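PDB 6Q2F: glycoside hydrolase family protein from Novosphingobium sp. PP1Y, which probably hydrolyses terminal alpha-L-rhamnosyl residues from glycosides, acting as an alpha-L-rhamnosidase. Local coordinates for residues D659-I664 against A1070-Y1075; G1068-W1071 against R1076-I1079. All coordinates share one frame; numbering follows the deposited sequence.

Contact 1. Residues D659-I664 against A1070-Y1075; sequences DLKRFI and AWHAPY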
# COMPACT_ATOMS: atom_id res chain seq x y z
N ASP A 659 -18.01 10.68 -10.47
CA ASP A 659 -17.73 9.31 -10.08
C ASP A 659 -16.52 9.19 -9.16
O ASP A 659 -16.34 8.15 -8.52
CB ASP A 659 -17.47 8.44 -11.30
CG ASP A 659 -18.60 8.50 -12.29
OD1 ASP A 659 -19.68 7.99 -11.94
OD2 ASP A 659 -18.40 9.04 -13.39
N LEU A 660 -15.67 10.21 -9.13
CA LEU A 660 -14.42 10.08 -8.40
C LEU A 660 -14.47 10.69 -7.02
O LEU A 660 -13.60 10.39 -6.20
CB LEU A 660 -13.29 10.74 -9.20
CG LEU A 660 -13.11 10.17 -10.61
CD1 LEU A 660 -12.05 10.97 -11.37
CD2 LEU A 660 -12.72 8.70 -10.52
N LYS A 661 -15.46 11.53 -6.72
CA LYS A 661 -15.42 12.33 -5.50
C LYS A 661 -15.31 11.45 -4.26
O LYS A 661 -14.48 11.71 -3.38
CB LYS A 661 -16.67 13.21 -5.42
CG LYS A 661 -16.66 14.21 -4.30
CD LYS A 661 -18.07 14.80 -4.16
CE LYS A 661 -18.18 15.80 -3.02
NZ LYS A 661 -17.77 15.23 -1.68
N ARG A 662 -16.14 10.41 -4.17
CA ARG A 662 -16.13 9.52 -3.01
C ARG A 662 -14.77 8.85 -2.81
O ARG A 662 -14.42 8.51 -1.67
CB ARG A 662 -17.22 8.46 -3.16
CG ARG A 662 -17.16 7.71 -4.47
CD ARG A 662 -18.41 6.84 -4.73
NE ARG A 662 -18.13 5.51 -4.24
CZ ARG A 662 -17.98 4.43 -5.00
NH1 ARG A 662 -18.14 4.48 -6.31
NH2 ARG A 662 -17.69 3.28 -4.41
N PHE A 663 -13.99 8.64 -3.89
CA PHE A 663 -12.68 8.01 -3.71
C PHE A 663 -11.70 8.98 -3.05
O PHE A 663 -11.08 8.65 -2.03
CB PHE A 663 -12.12 7.50 -5.05
CG PHE A 663 -13.03 6.55 -5.76
CD1 PHE A 663 -13.66 5.53 -5.06
CD2 PHE A 663 -13.28 6.68 -7.13
CE1 PHE A 663 -14.53 4.65 -5.70
CE2 PHE A 663 -14.15 5.80 -7.78
CZ PHE A 663 -14.78 4.79 -7.07
N ILE A 664 -11.60 10.21 -3.58
CA ILE A 664 -10.67 11.20 -3.05
C ILE A 664 -11.07 11.65 -1.66
O ILE A 664 -10.22 11.99 -0.84
CB ILE A 664 -10.56 12.41 -4.01
CG1 ILE A 664 -9.16 13.02 -3.93
CG2 ILE A 664 -11.67 13.45 -3.80
CD1 ILE A 664 -8.10 12.18 -4.66
N ALA A 1070 -20.63 23.02 -12.11
CA ALA A 1070 -21.23 22.02 -11.24
C ALA A 1070 -20.83 20.65 -11.77
O ALA A 1070 -21.11 20.33 -12.93
CB ALA A 1070 -22.75 22.19 -11.22
N TRP A 1071 -20.14 19.87 -10.94
CA TRP A 1071 -19.65 18.57 -11.38
C TRP A 1071 -20.11 17.41 -10.51
O TRP A 1071 -19.69 16.28 -10.76
CB TRP A 1071 -18.11 18.57 -11.46
CG TRP A 1071 -17.40 19.08 -10.21
CD1 TRP A 1071 -17.04 20.37 -9.95
CD2 TRP A 1071 -16.99 18.31 -9.08
NE1 TRP A 1071 -16.43 20.45 -8.72
CE2 TRP A 1071 -16.38 19.19 -8.18
CE3 TRP A 1071 -17.07 16.95 -8.75
CZ2 TRP A 1071 -15.84 18.76 -6.95
CZ3 TRP A 1071 -16.54 16.53 -7.53
CH2 TRP A 1071 -15.94 17.44 -6.65
N HIS A 1072 -20.99 17.64 -9.54
CA HIS A 1072 -21.59 16.55 -8.79
C HIS A 1072 -22.91 17.04 -8.22
O HIS A 1072 -23.16 18.24 -8.14
CB HIS A 1072 -20.65 16.02 -7.68
CG HIS A 1072 -20.48 16.96 -6.53
ND1 HIS A 1072 -21.46 17.17 -5.58
CD2 HIS A 1072 -19.43 17.75 -6.16
CE1 HIS A 1072 -21.03 18.04 -4.68
NE2 HIS A 1072 -19.81 18.41 -5.01
N ALA A 1073 -23.75 16.09 -7.81
CA ALA A 1073 -25.09 16.42 -7.35
C ALA A 1073 -25.04 16.87 -5.88
O ALA A 1073 -24.26 16.32 -5.10
CB ALA A 1073 -26.03 15.23 -7.52
N PRO A 1074 -25.84 17.88 -5.51
CA PRO A 1074 -26.74 18.61 -6.43
C PRO A 1074 -26.01 19.63 -7.30
O PRO A 1074 -25.20 20.43 -6.82
CB PRO A 1074 -27.75 19.28 -5.50
CG PRO A 1074 -27.06 19.41 -4.19
CD PRO A 1074 -25.98 18.34 -4.12
N TYR A 1075 -26.33 19.61 -8.60
CA TYR A 1075 -25.74 20.50 -9.59
C TYR A 1075 -26.39 21.86 -9.45
O TYR A 1075 -27.35 22.19 -10.15
CB TYR A 1075 -25.93 19.94 -10.99
CG TYR A 1075 -25.12 18.70 -11.26
CD1 TYR A 1075 -25.62 17.43 -10.97
CD2 TYR A 1075 -23.86 18.80 -11.80
CE1 TYR A 1075 -24.86 16.29 -11.25
CE2 TYR A 1075 -23.10 17.67 -12.08
CZ TYR A 1075 -23.61 16.43 -11.81
OH TYR A 1075 -22.82 15.32 -12.09
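K661 passes the rim of W1071 and then lies over one face of H1072, and so joins helix 657-670 of the (beta/alpha)8 barrel to a loop of the C-terminal galactose-binding-like beta-sandwich. Its first carbons meet the indole at the rim: CB of K661 lies near the ring plane, 3.9 Å from CZ3 of W1071, and the two side chains cross at about a right angle. CG stands anti to the backbone N (chi1 -173°), which sends the chain outward past the indole to the imidazole. There CD of K661 comes within 3.8 Å of CD2 of H1072, and CE sits over one ring face, 3.9 Å from the H1072 centroid and 21° off the normal, a CH-pi contact. The ammonium passes beyond the ring to a salt bridge with D665 and hydrogen bonds to the D959 carbonyl and the Y717 hydroxyl. CD2 of H1072 stands 3.4 Å above the W1071 plane, toward the rim, so the imidazole turns an edge to the indole face. NE2 of H1072 hydrogen-bonds OE2 of E934. Replacing the histidine with an alanine here would probably leave CD and CE of the lysine without their aromatic cover and E934 without this bond. At the other ring nitrogen, ND1 of H1072 donates to O of A1073 at 3.0 Å, in the imidazole plane but 63° out of the carbonyl plane.

Contact 2. Residues G1068-W1071 against R1076-I1079; sequences GTAW and RLDI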
# COMPACT_ATOMS: atom_id res chain seq x y z
N GLY A 1068 -19.25 29.48 -12.24
CA GLY A 1068 -18.73 28.24 -11.69
C GLY A 1068 -19.09 27.07 -12.59
O GLY A 1068 -19.71 27.22 -13.64
N THR A 1069 -18.64 25.89 -12.17
CA THR A 1069 -19.06 24.68 -12.86
C THR A 1069 -19.48 23.63 -11.84
O THR A 1069 -18.81 23.42 -10.82
CB THR A 1069 -17.97 24.16 -13.83
OG1 THR A 1069 -17.52 22.85 -13.50
CG2 THR A 1069 -16.85 25.15 -13.97
N ALA A 1070 -20.63 23.02 -12.11
CA ALA A 1070 -21.23 22.02 -11.24
C ALA A 1070 -20.83 20.65 -11.77
O ALA A 1070 -21.11 20.33 -12.93
CB ALA A 1070 -22.75 22.19 -11.22
N TRP A 1071 -20.14 19.87 -10.94
CA TRP A 1071 -19.65 18.57 -11.38
C TRP A 1071 -20.11 17.41 -10.51
O TRP A 1071 -19.69 16.28 -10.76
CB TRP A 1071 -18.11 18.57 -11.46
CG TRP A 1071 -17.40 19.08 -10.21
CD1 TRP A 1071 -17.04 20.37 -9.95
CD2 TRP A 1071 -16.99 18.31 -9.08
NE1 TRP A 1071 -16.43 20.45 -8.72
CE2 TRP A 1071 -16.38 19.19 -8.18
CE3 TRP A 1071 -17.07 16.95 -8.75
CZ2 TRP A 1071 -15.84 18.76 -6.95
CZ3 TRP A 1071 -16.54 16.53 -7.53
CH2 TRP A 1071 -15.94 17.44 -6.65
N ARG A 1076 -25.86 22.67 -8.55
CA ARG A 1076 -26.50 23.92 -8.21
C ARG A 1076 -25.44 25.00 -8.09
O ARG A 1076 -24.40 24.77 -7.48
CB ARG A 1076 -27.31 23.75 -6.91
CG ARG A 1076 -27.71 25.01 -6.20
CD ARG A 1076 -28.29 24.65 -4.84
NE ARG A 1076 -29.54 23.91 -4.99
CZ ARG A 1076 -30.68 24.23 -4.39
NH1 ARG A 1076 -30.74 25.27 -3.56
NH2 ARG A 1076 -31.76 23.49 -4.59
N LEU A 1077 -25.70 26.17 -8.67
CA LEU A 1077 -24.76 27.28 -8.65
C LEU A 1077 -25.48 28.56 -8.25
O LEU A 1077 -26.63 28.79 -8.61
CB LEU A 1077 -24.10 27.47 -10.02
CG LEU A 1077 -23.24 26.31 -10.49
CD1 LEU A 1077 -22.71 26.59 -11.87
CD2 LEU A 1077 -22.08 26.12 -9.51
N ASP A 1078 -24.75 29.42 -7.54
CA ASP A 1078 -25.25 30.71 -7.08
C ASP A 1078 -25.08 31.73 -8.19
O ASP A 1078 -23.96 32.14 -8.50
CB ASP A 1078 -24.51 31.13 -5.81
CG ASP A 1078 -25.08 32.41 -5.19
OD1 ASP A 1078 -25.71 33.21 -5.91
OD2 ASP A 1078 -24.88 32.60 -3.97
N ILE A 1079 -26.19 32.18 -8.79
CA ILE A 1079 -26.12 33.14 -9.88
C ILE A 1079 -26.59 34.53 -9.48
O ILE A 1079 -26.54 35.45 -10.31
CB ILE A 1079 -26.90 32.63 -11.11
CG1 ILE A 1079 -28.40 32.58 -10.83
CG2 ILE A 1079 -26.40 31.26 -11.50
CD1 ILE A 1079 -29.23 32.38 -12.12
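L1077 lays its isobutyl group against the backbone of G1068 and the methyl of A1070, between the two sheets of a galactose-binding-like beta-sandwich. Strand 1065-1070 is an outermost strand of the six-stranded sheet and strand 1076-1078 an outermost strand of the four-stranded one; the short connection between them carries the chain from one layer to the other. Strands 1068-1070 and 1076-1078 run nearly antiparallel, at 163°, with axes 7.0 Å apart at closest, yet no hydrogen bond joins them. Each pairs instead within its own sheet, G1068 with V1060 and A1070 with A1058 on one side, L1077 with L1049 on the other. The two edge strands meet through side chains, not through backbone bonds, and a single leucine shows how it works. The bond from CA to CB of L1077 heads toward 1068-1071, but CB itself makes no close contact with that strand. CG, anti to the carbonyl carbon (chi1 -64°), comes 4.2 Å from CB of A1070. From there CD1 continues the extended chain (chi2 177°) and touches main chain rather than side chain: it lies 3.5 Å from O of G1068 and 4.1 Å from N of A1070. CD2 occupies the other branch, on the side where a beta-carbon at G1068 would stand, so the absence of a side chain there makes room for the leucine. The backbone angles of G1068 point the same way, since a CB would also jam against the preceding carbonyl oxygen. Beyond the pair, L1077 also touches V1060, whereas T1069 points away from L1077's strand and rests on P713. The methyl of A1070 completes the contact towards the connecting loop, its CB 4.1 Å from the backbone N of R1076.

In the fold
Contacts 1 and 2 share A1070 and W1071, where strand 1065-1070 gives way to the loop leading to strand 1076-1078, but the two do different work. Contact 1 is a buried junction between domains, joining residues about 400 positions apart; contact 2 lies nearer the surface and closer in sequence, binding two layers of one sandwich. Their chemistry differs accordingly. At the barrel interface a long amphipathic side chain pairs carbon with aromatic rings and carries its charge on to polar partners, whereas between the sheets a leucine meets an alanine methyl and bare backbone, with no polar bond. One strand-loop-strand unit links the two layers of its own sandwich at their edge and presents aromatic rings to the barrel.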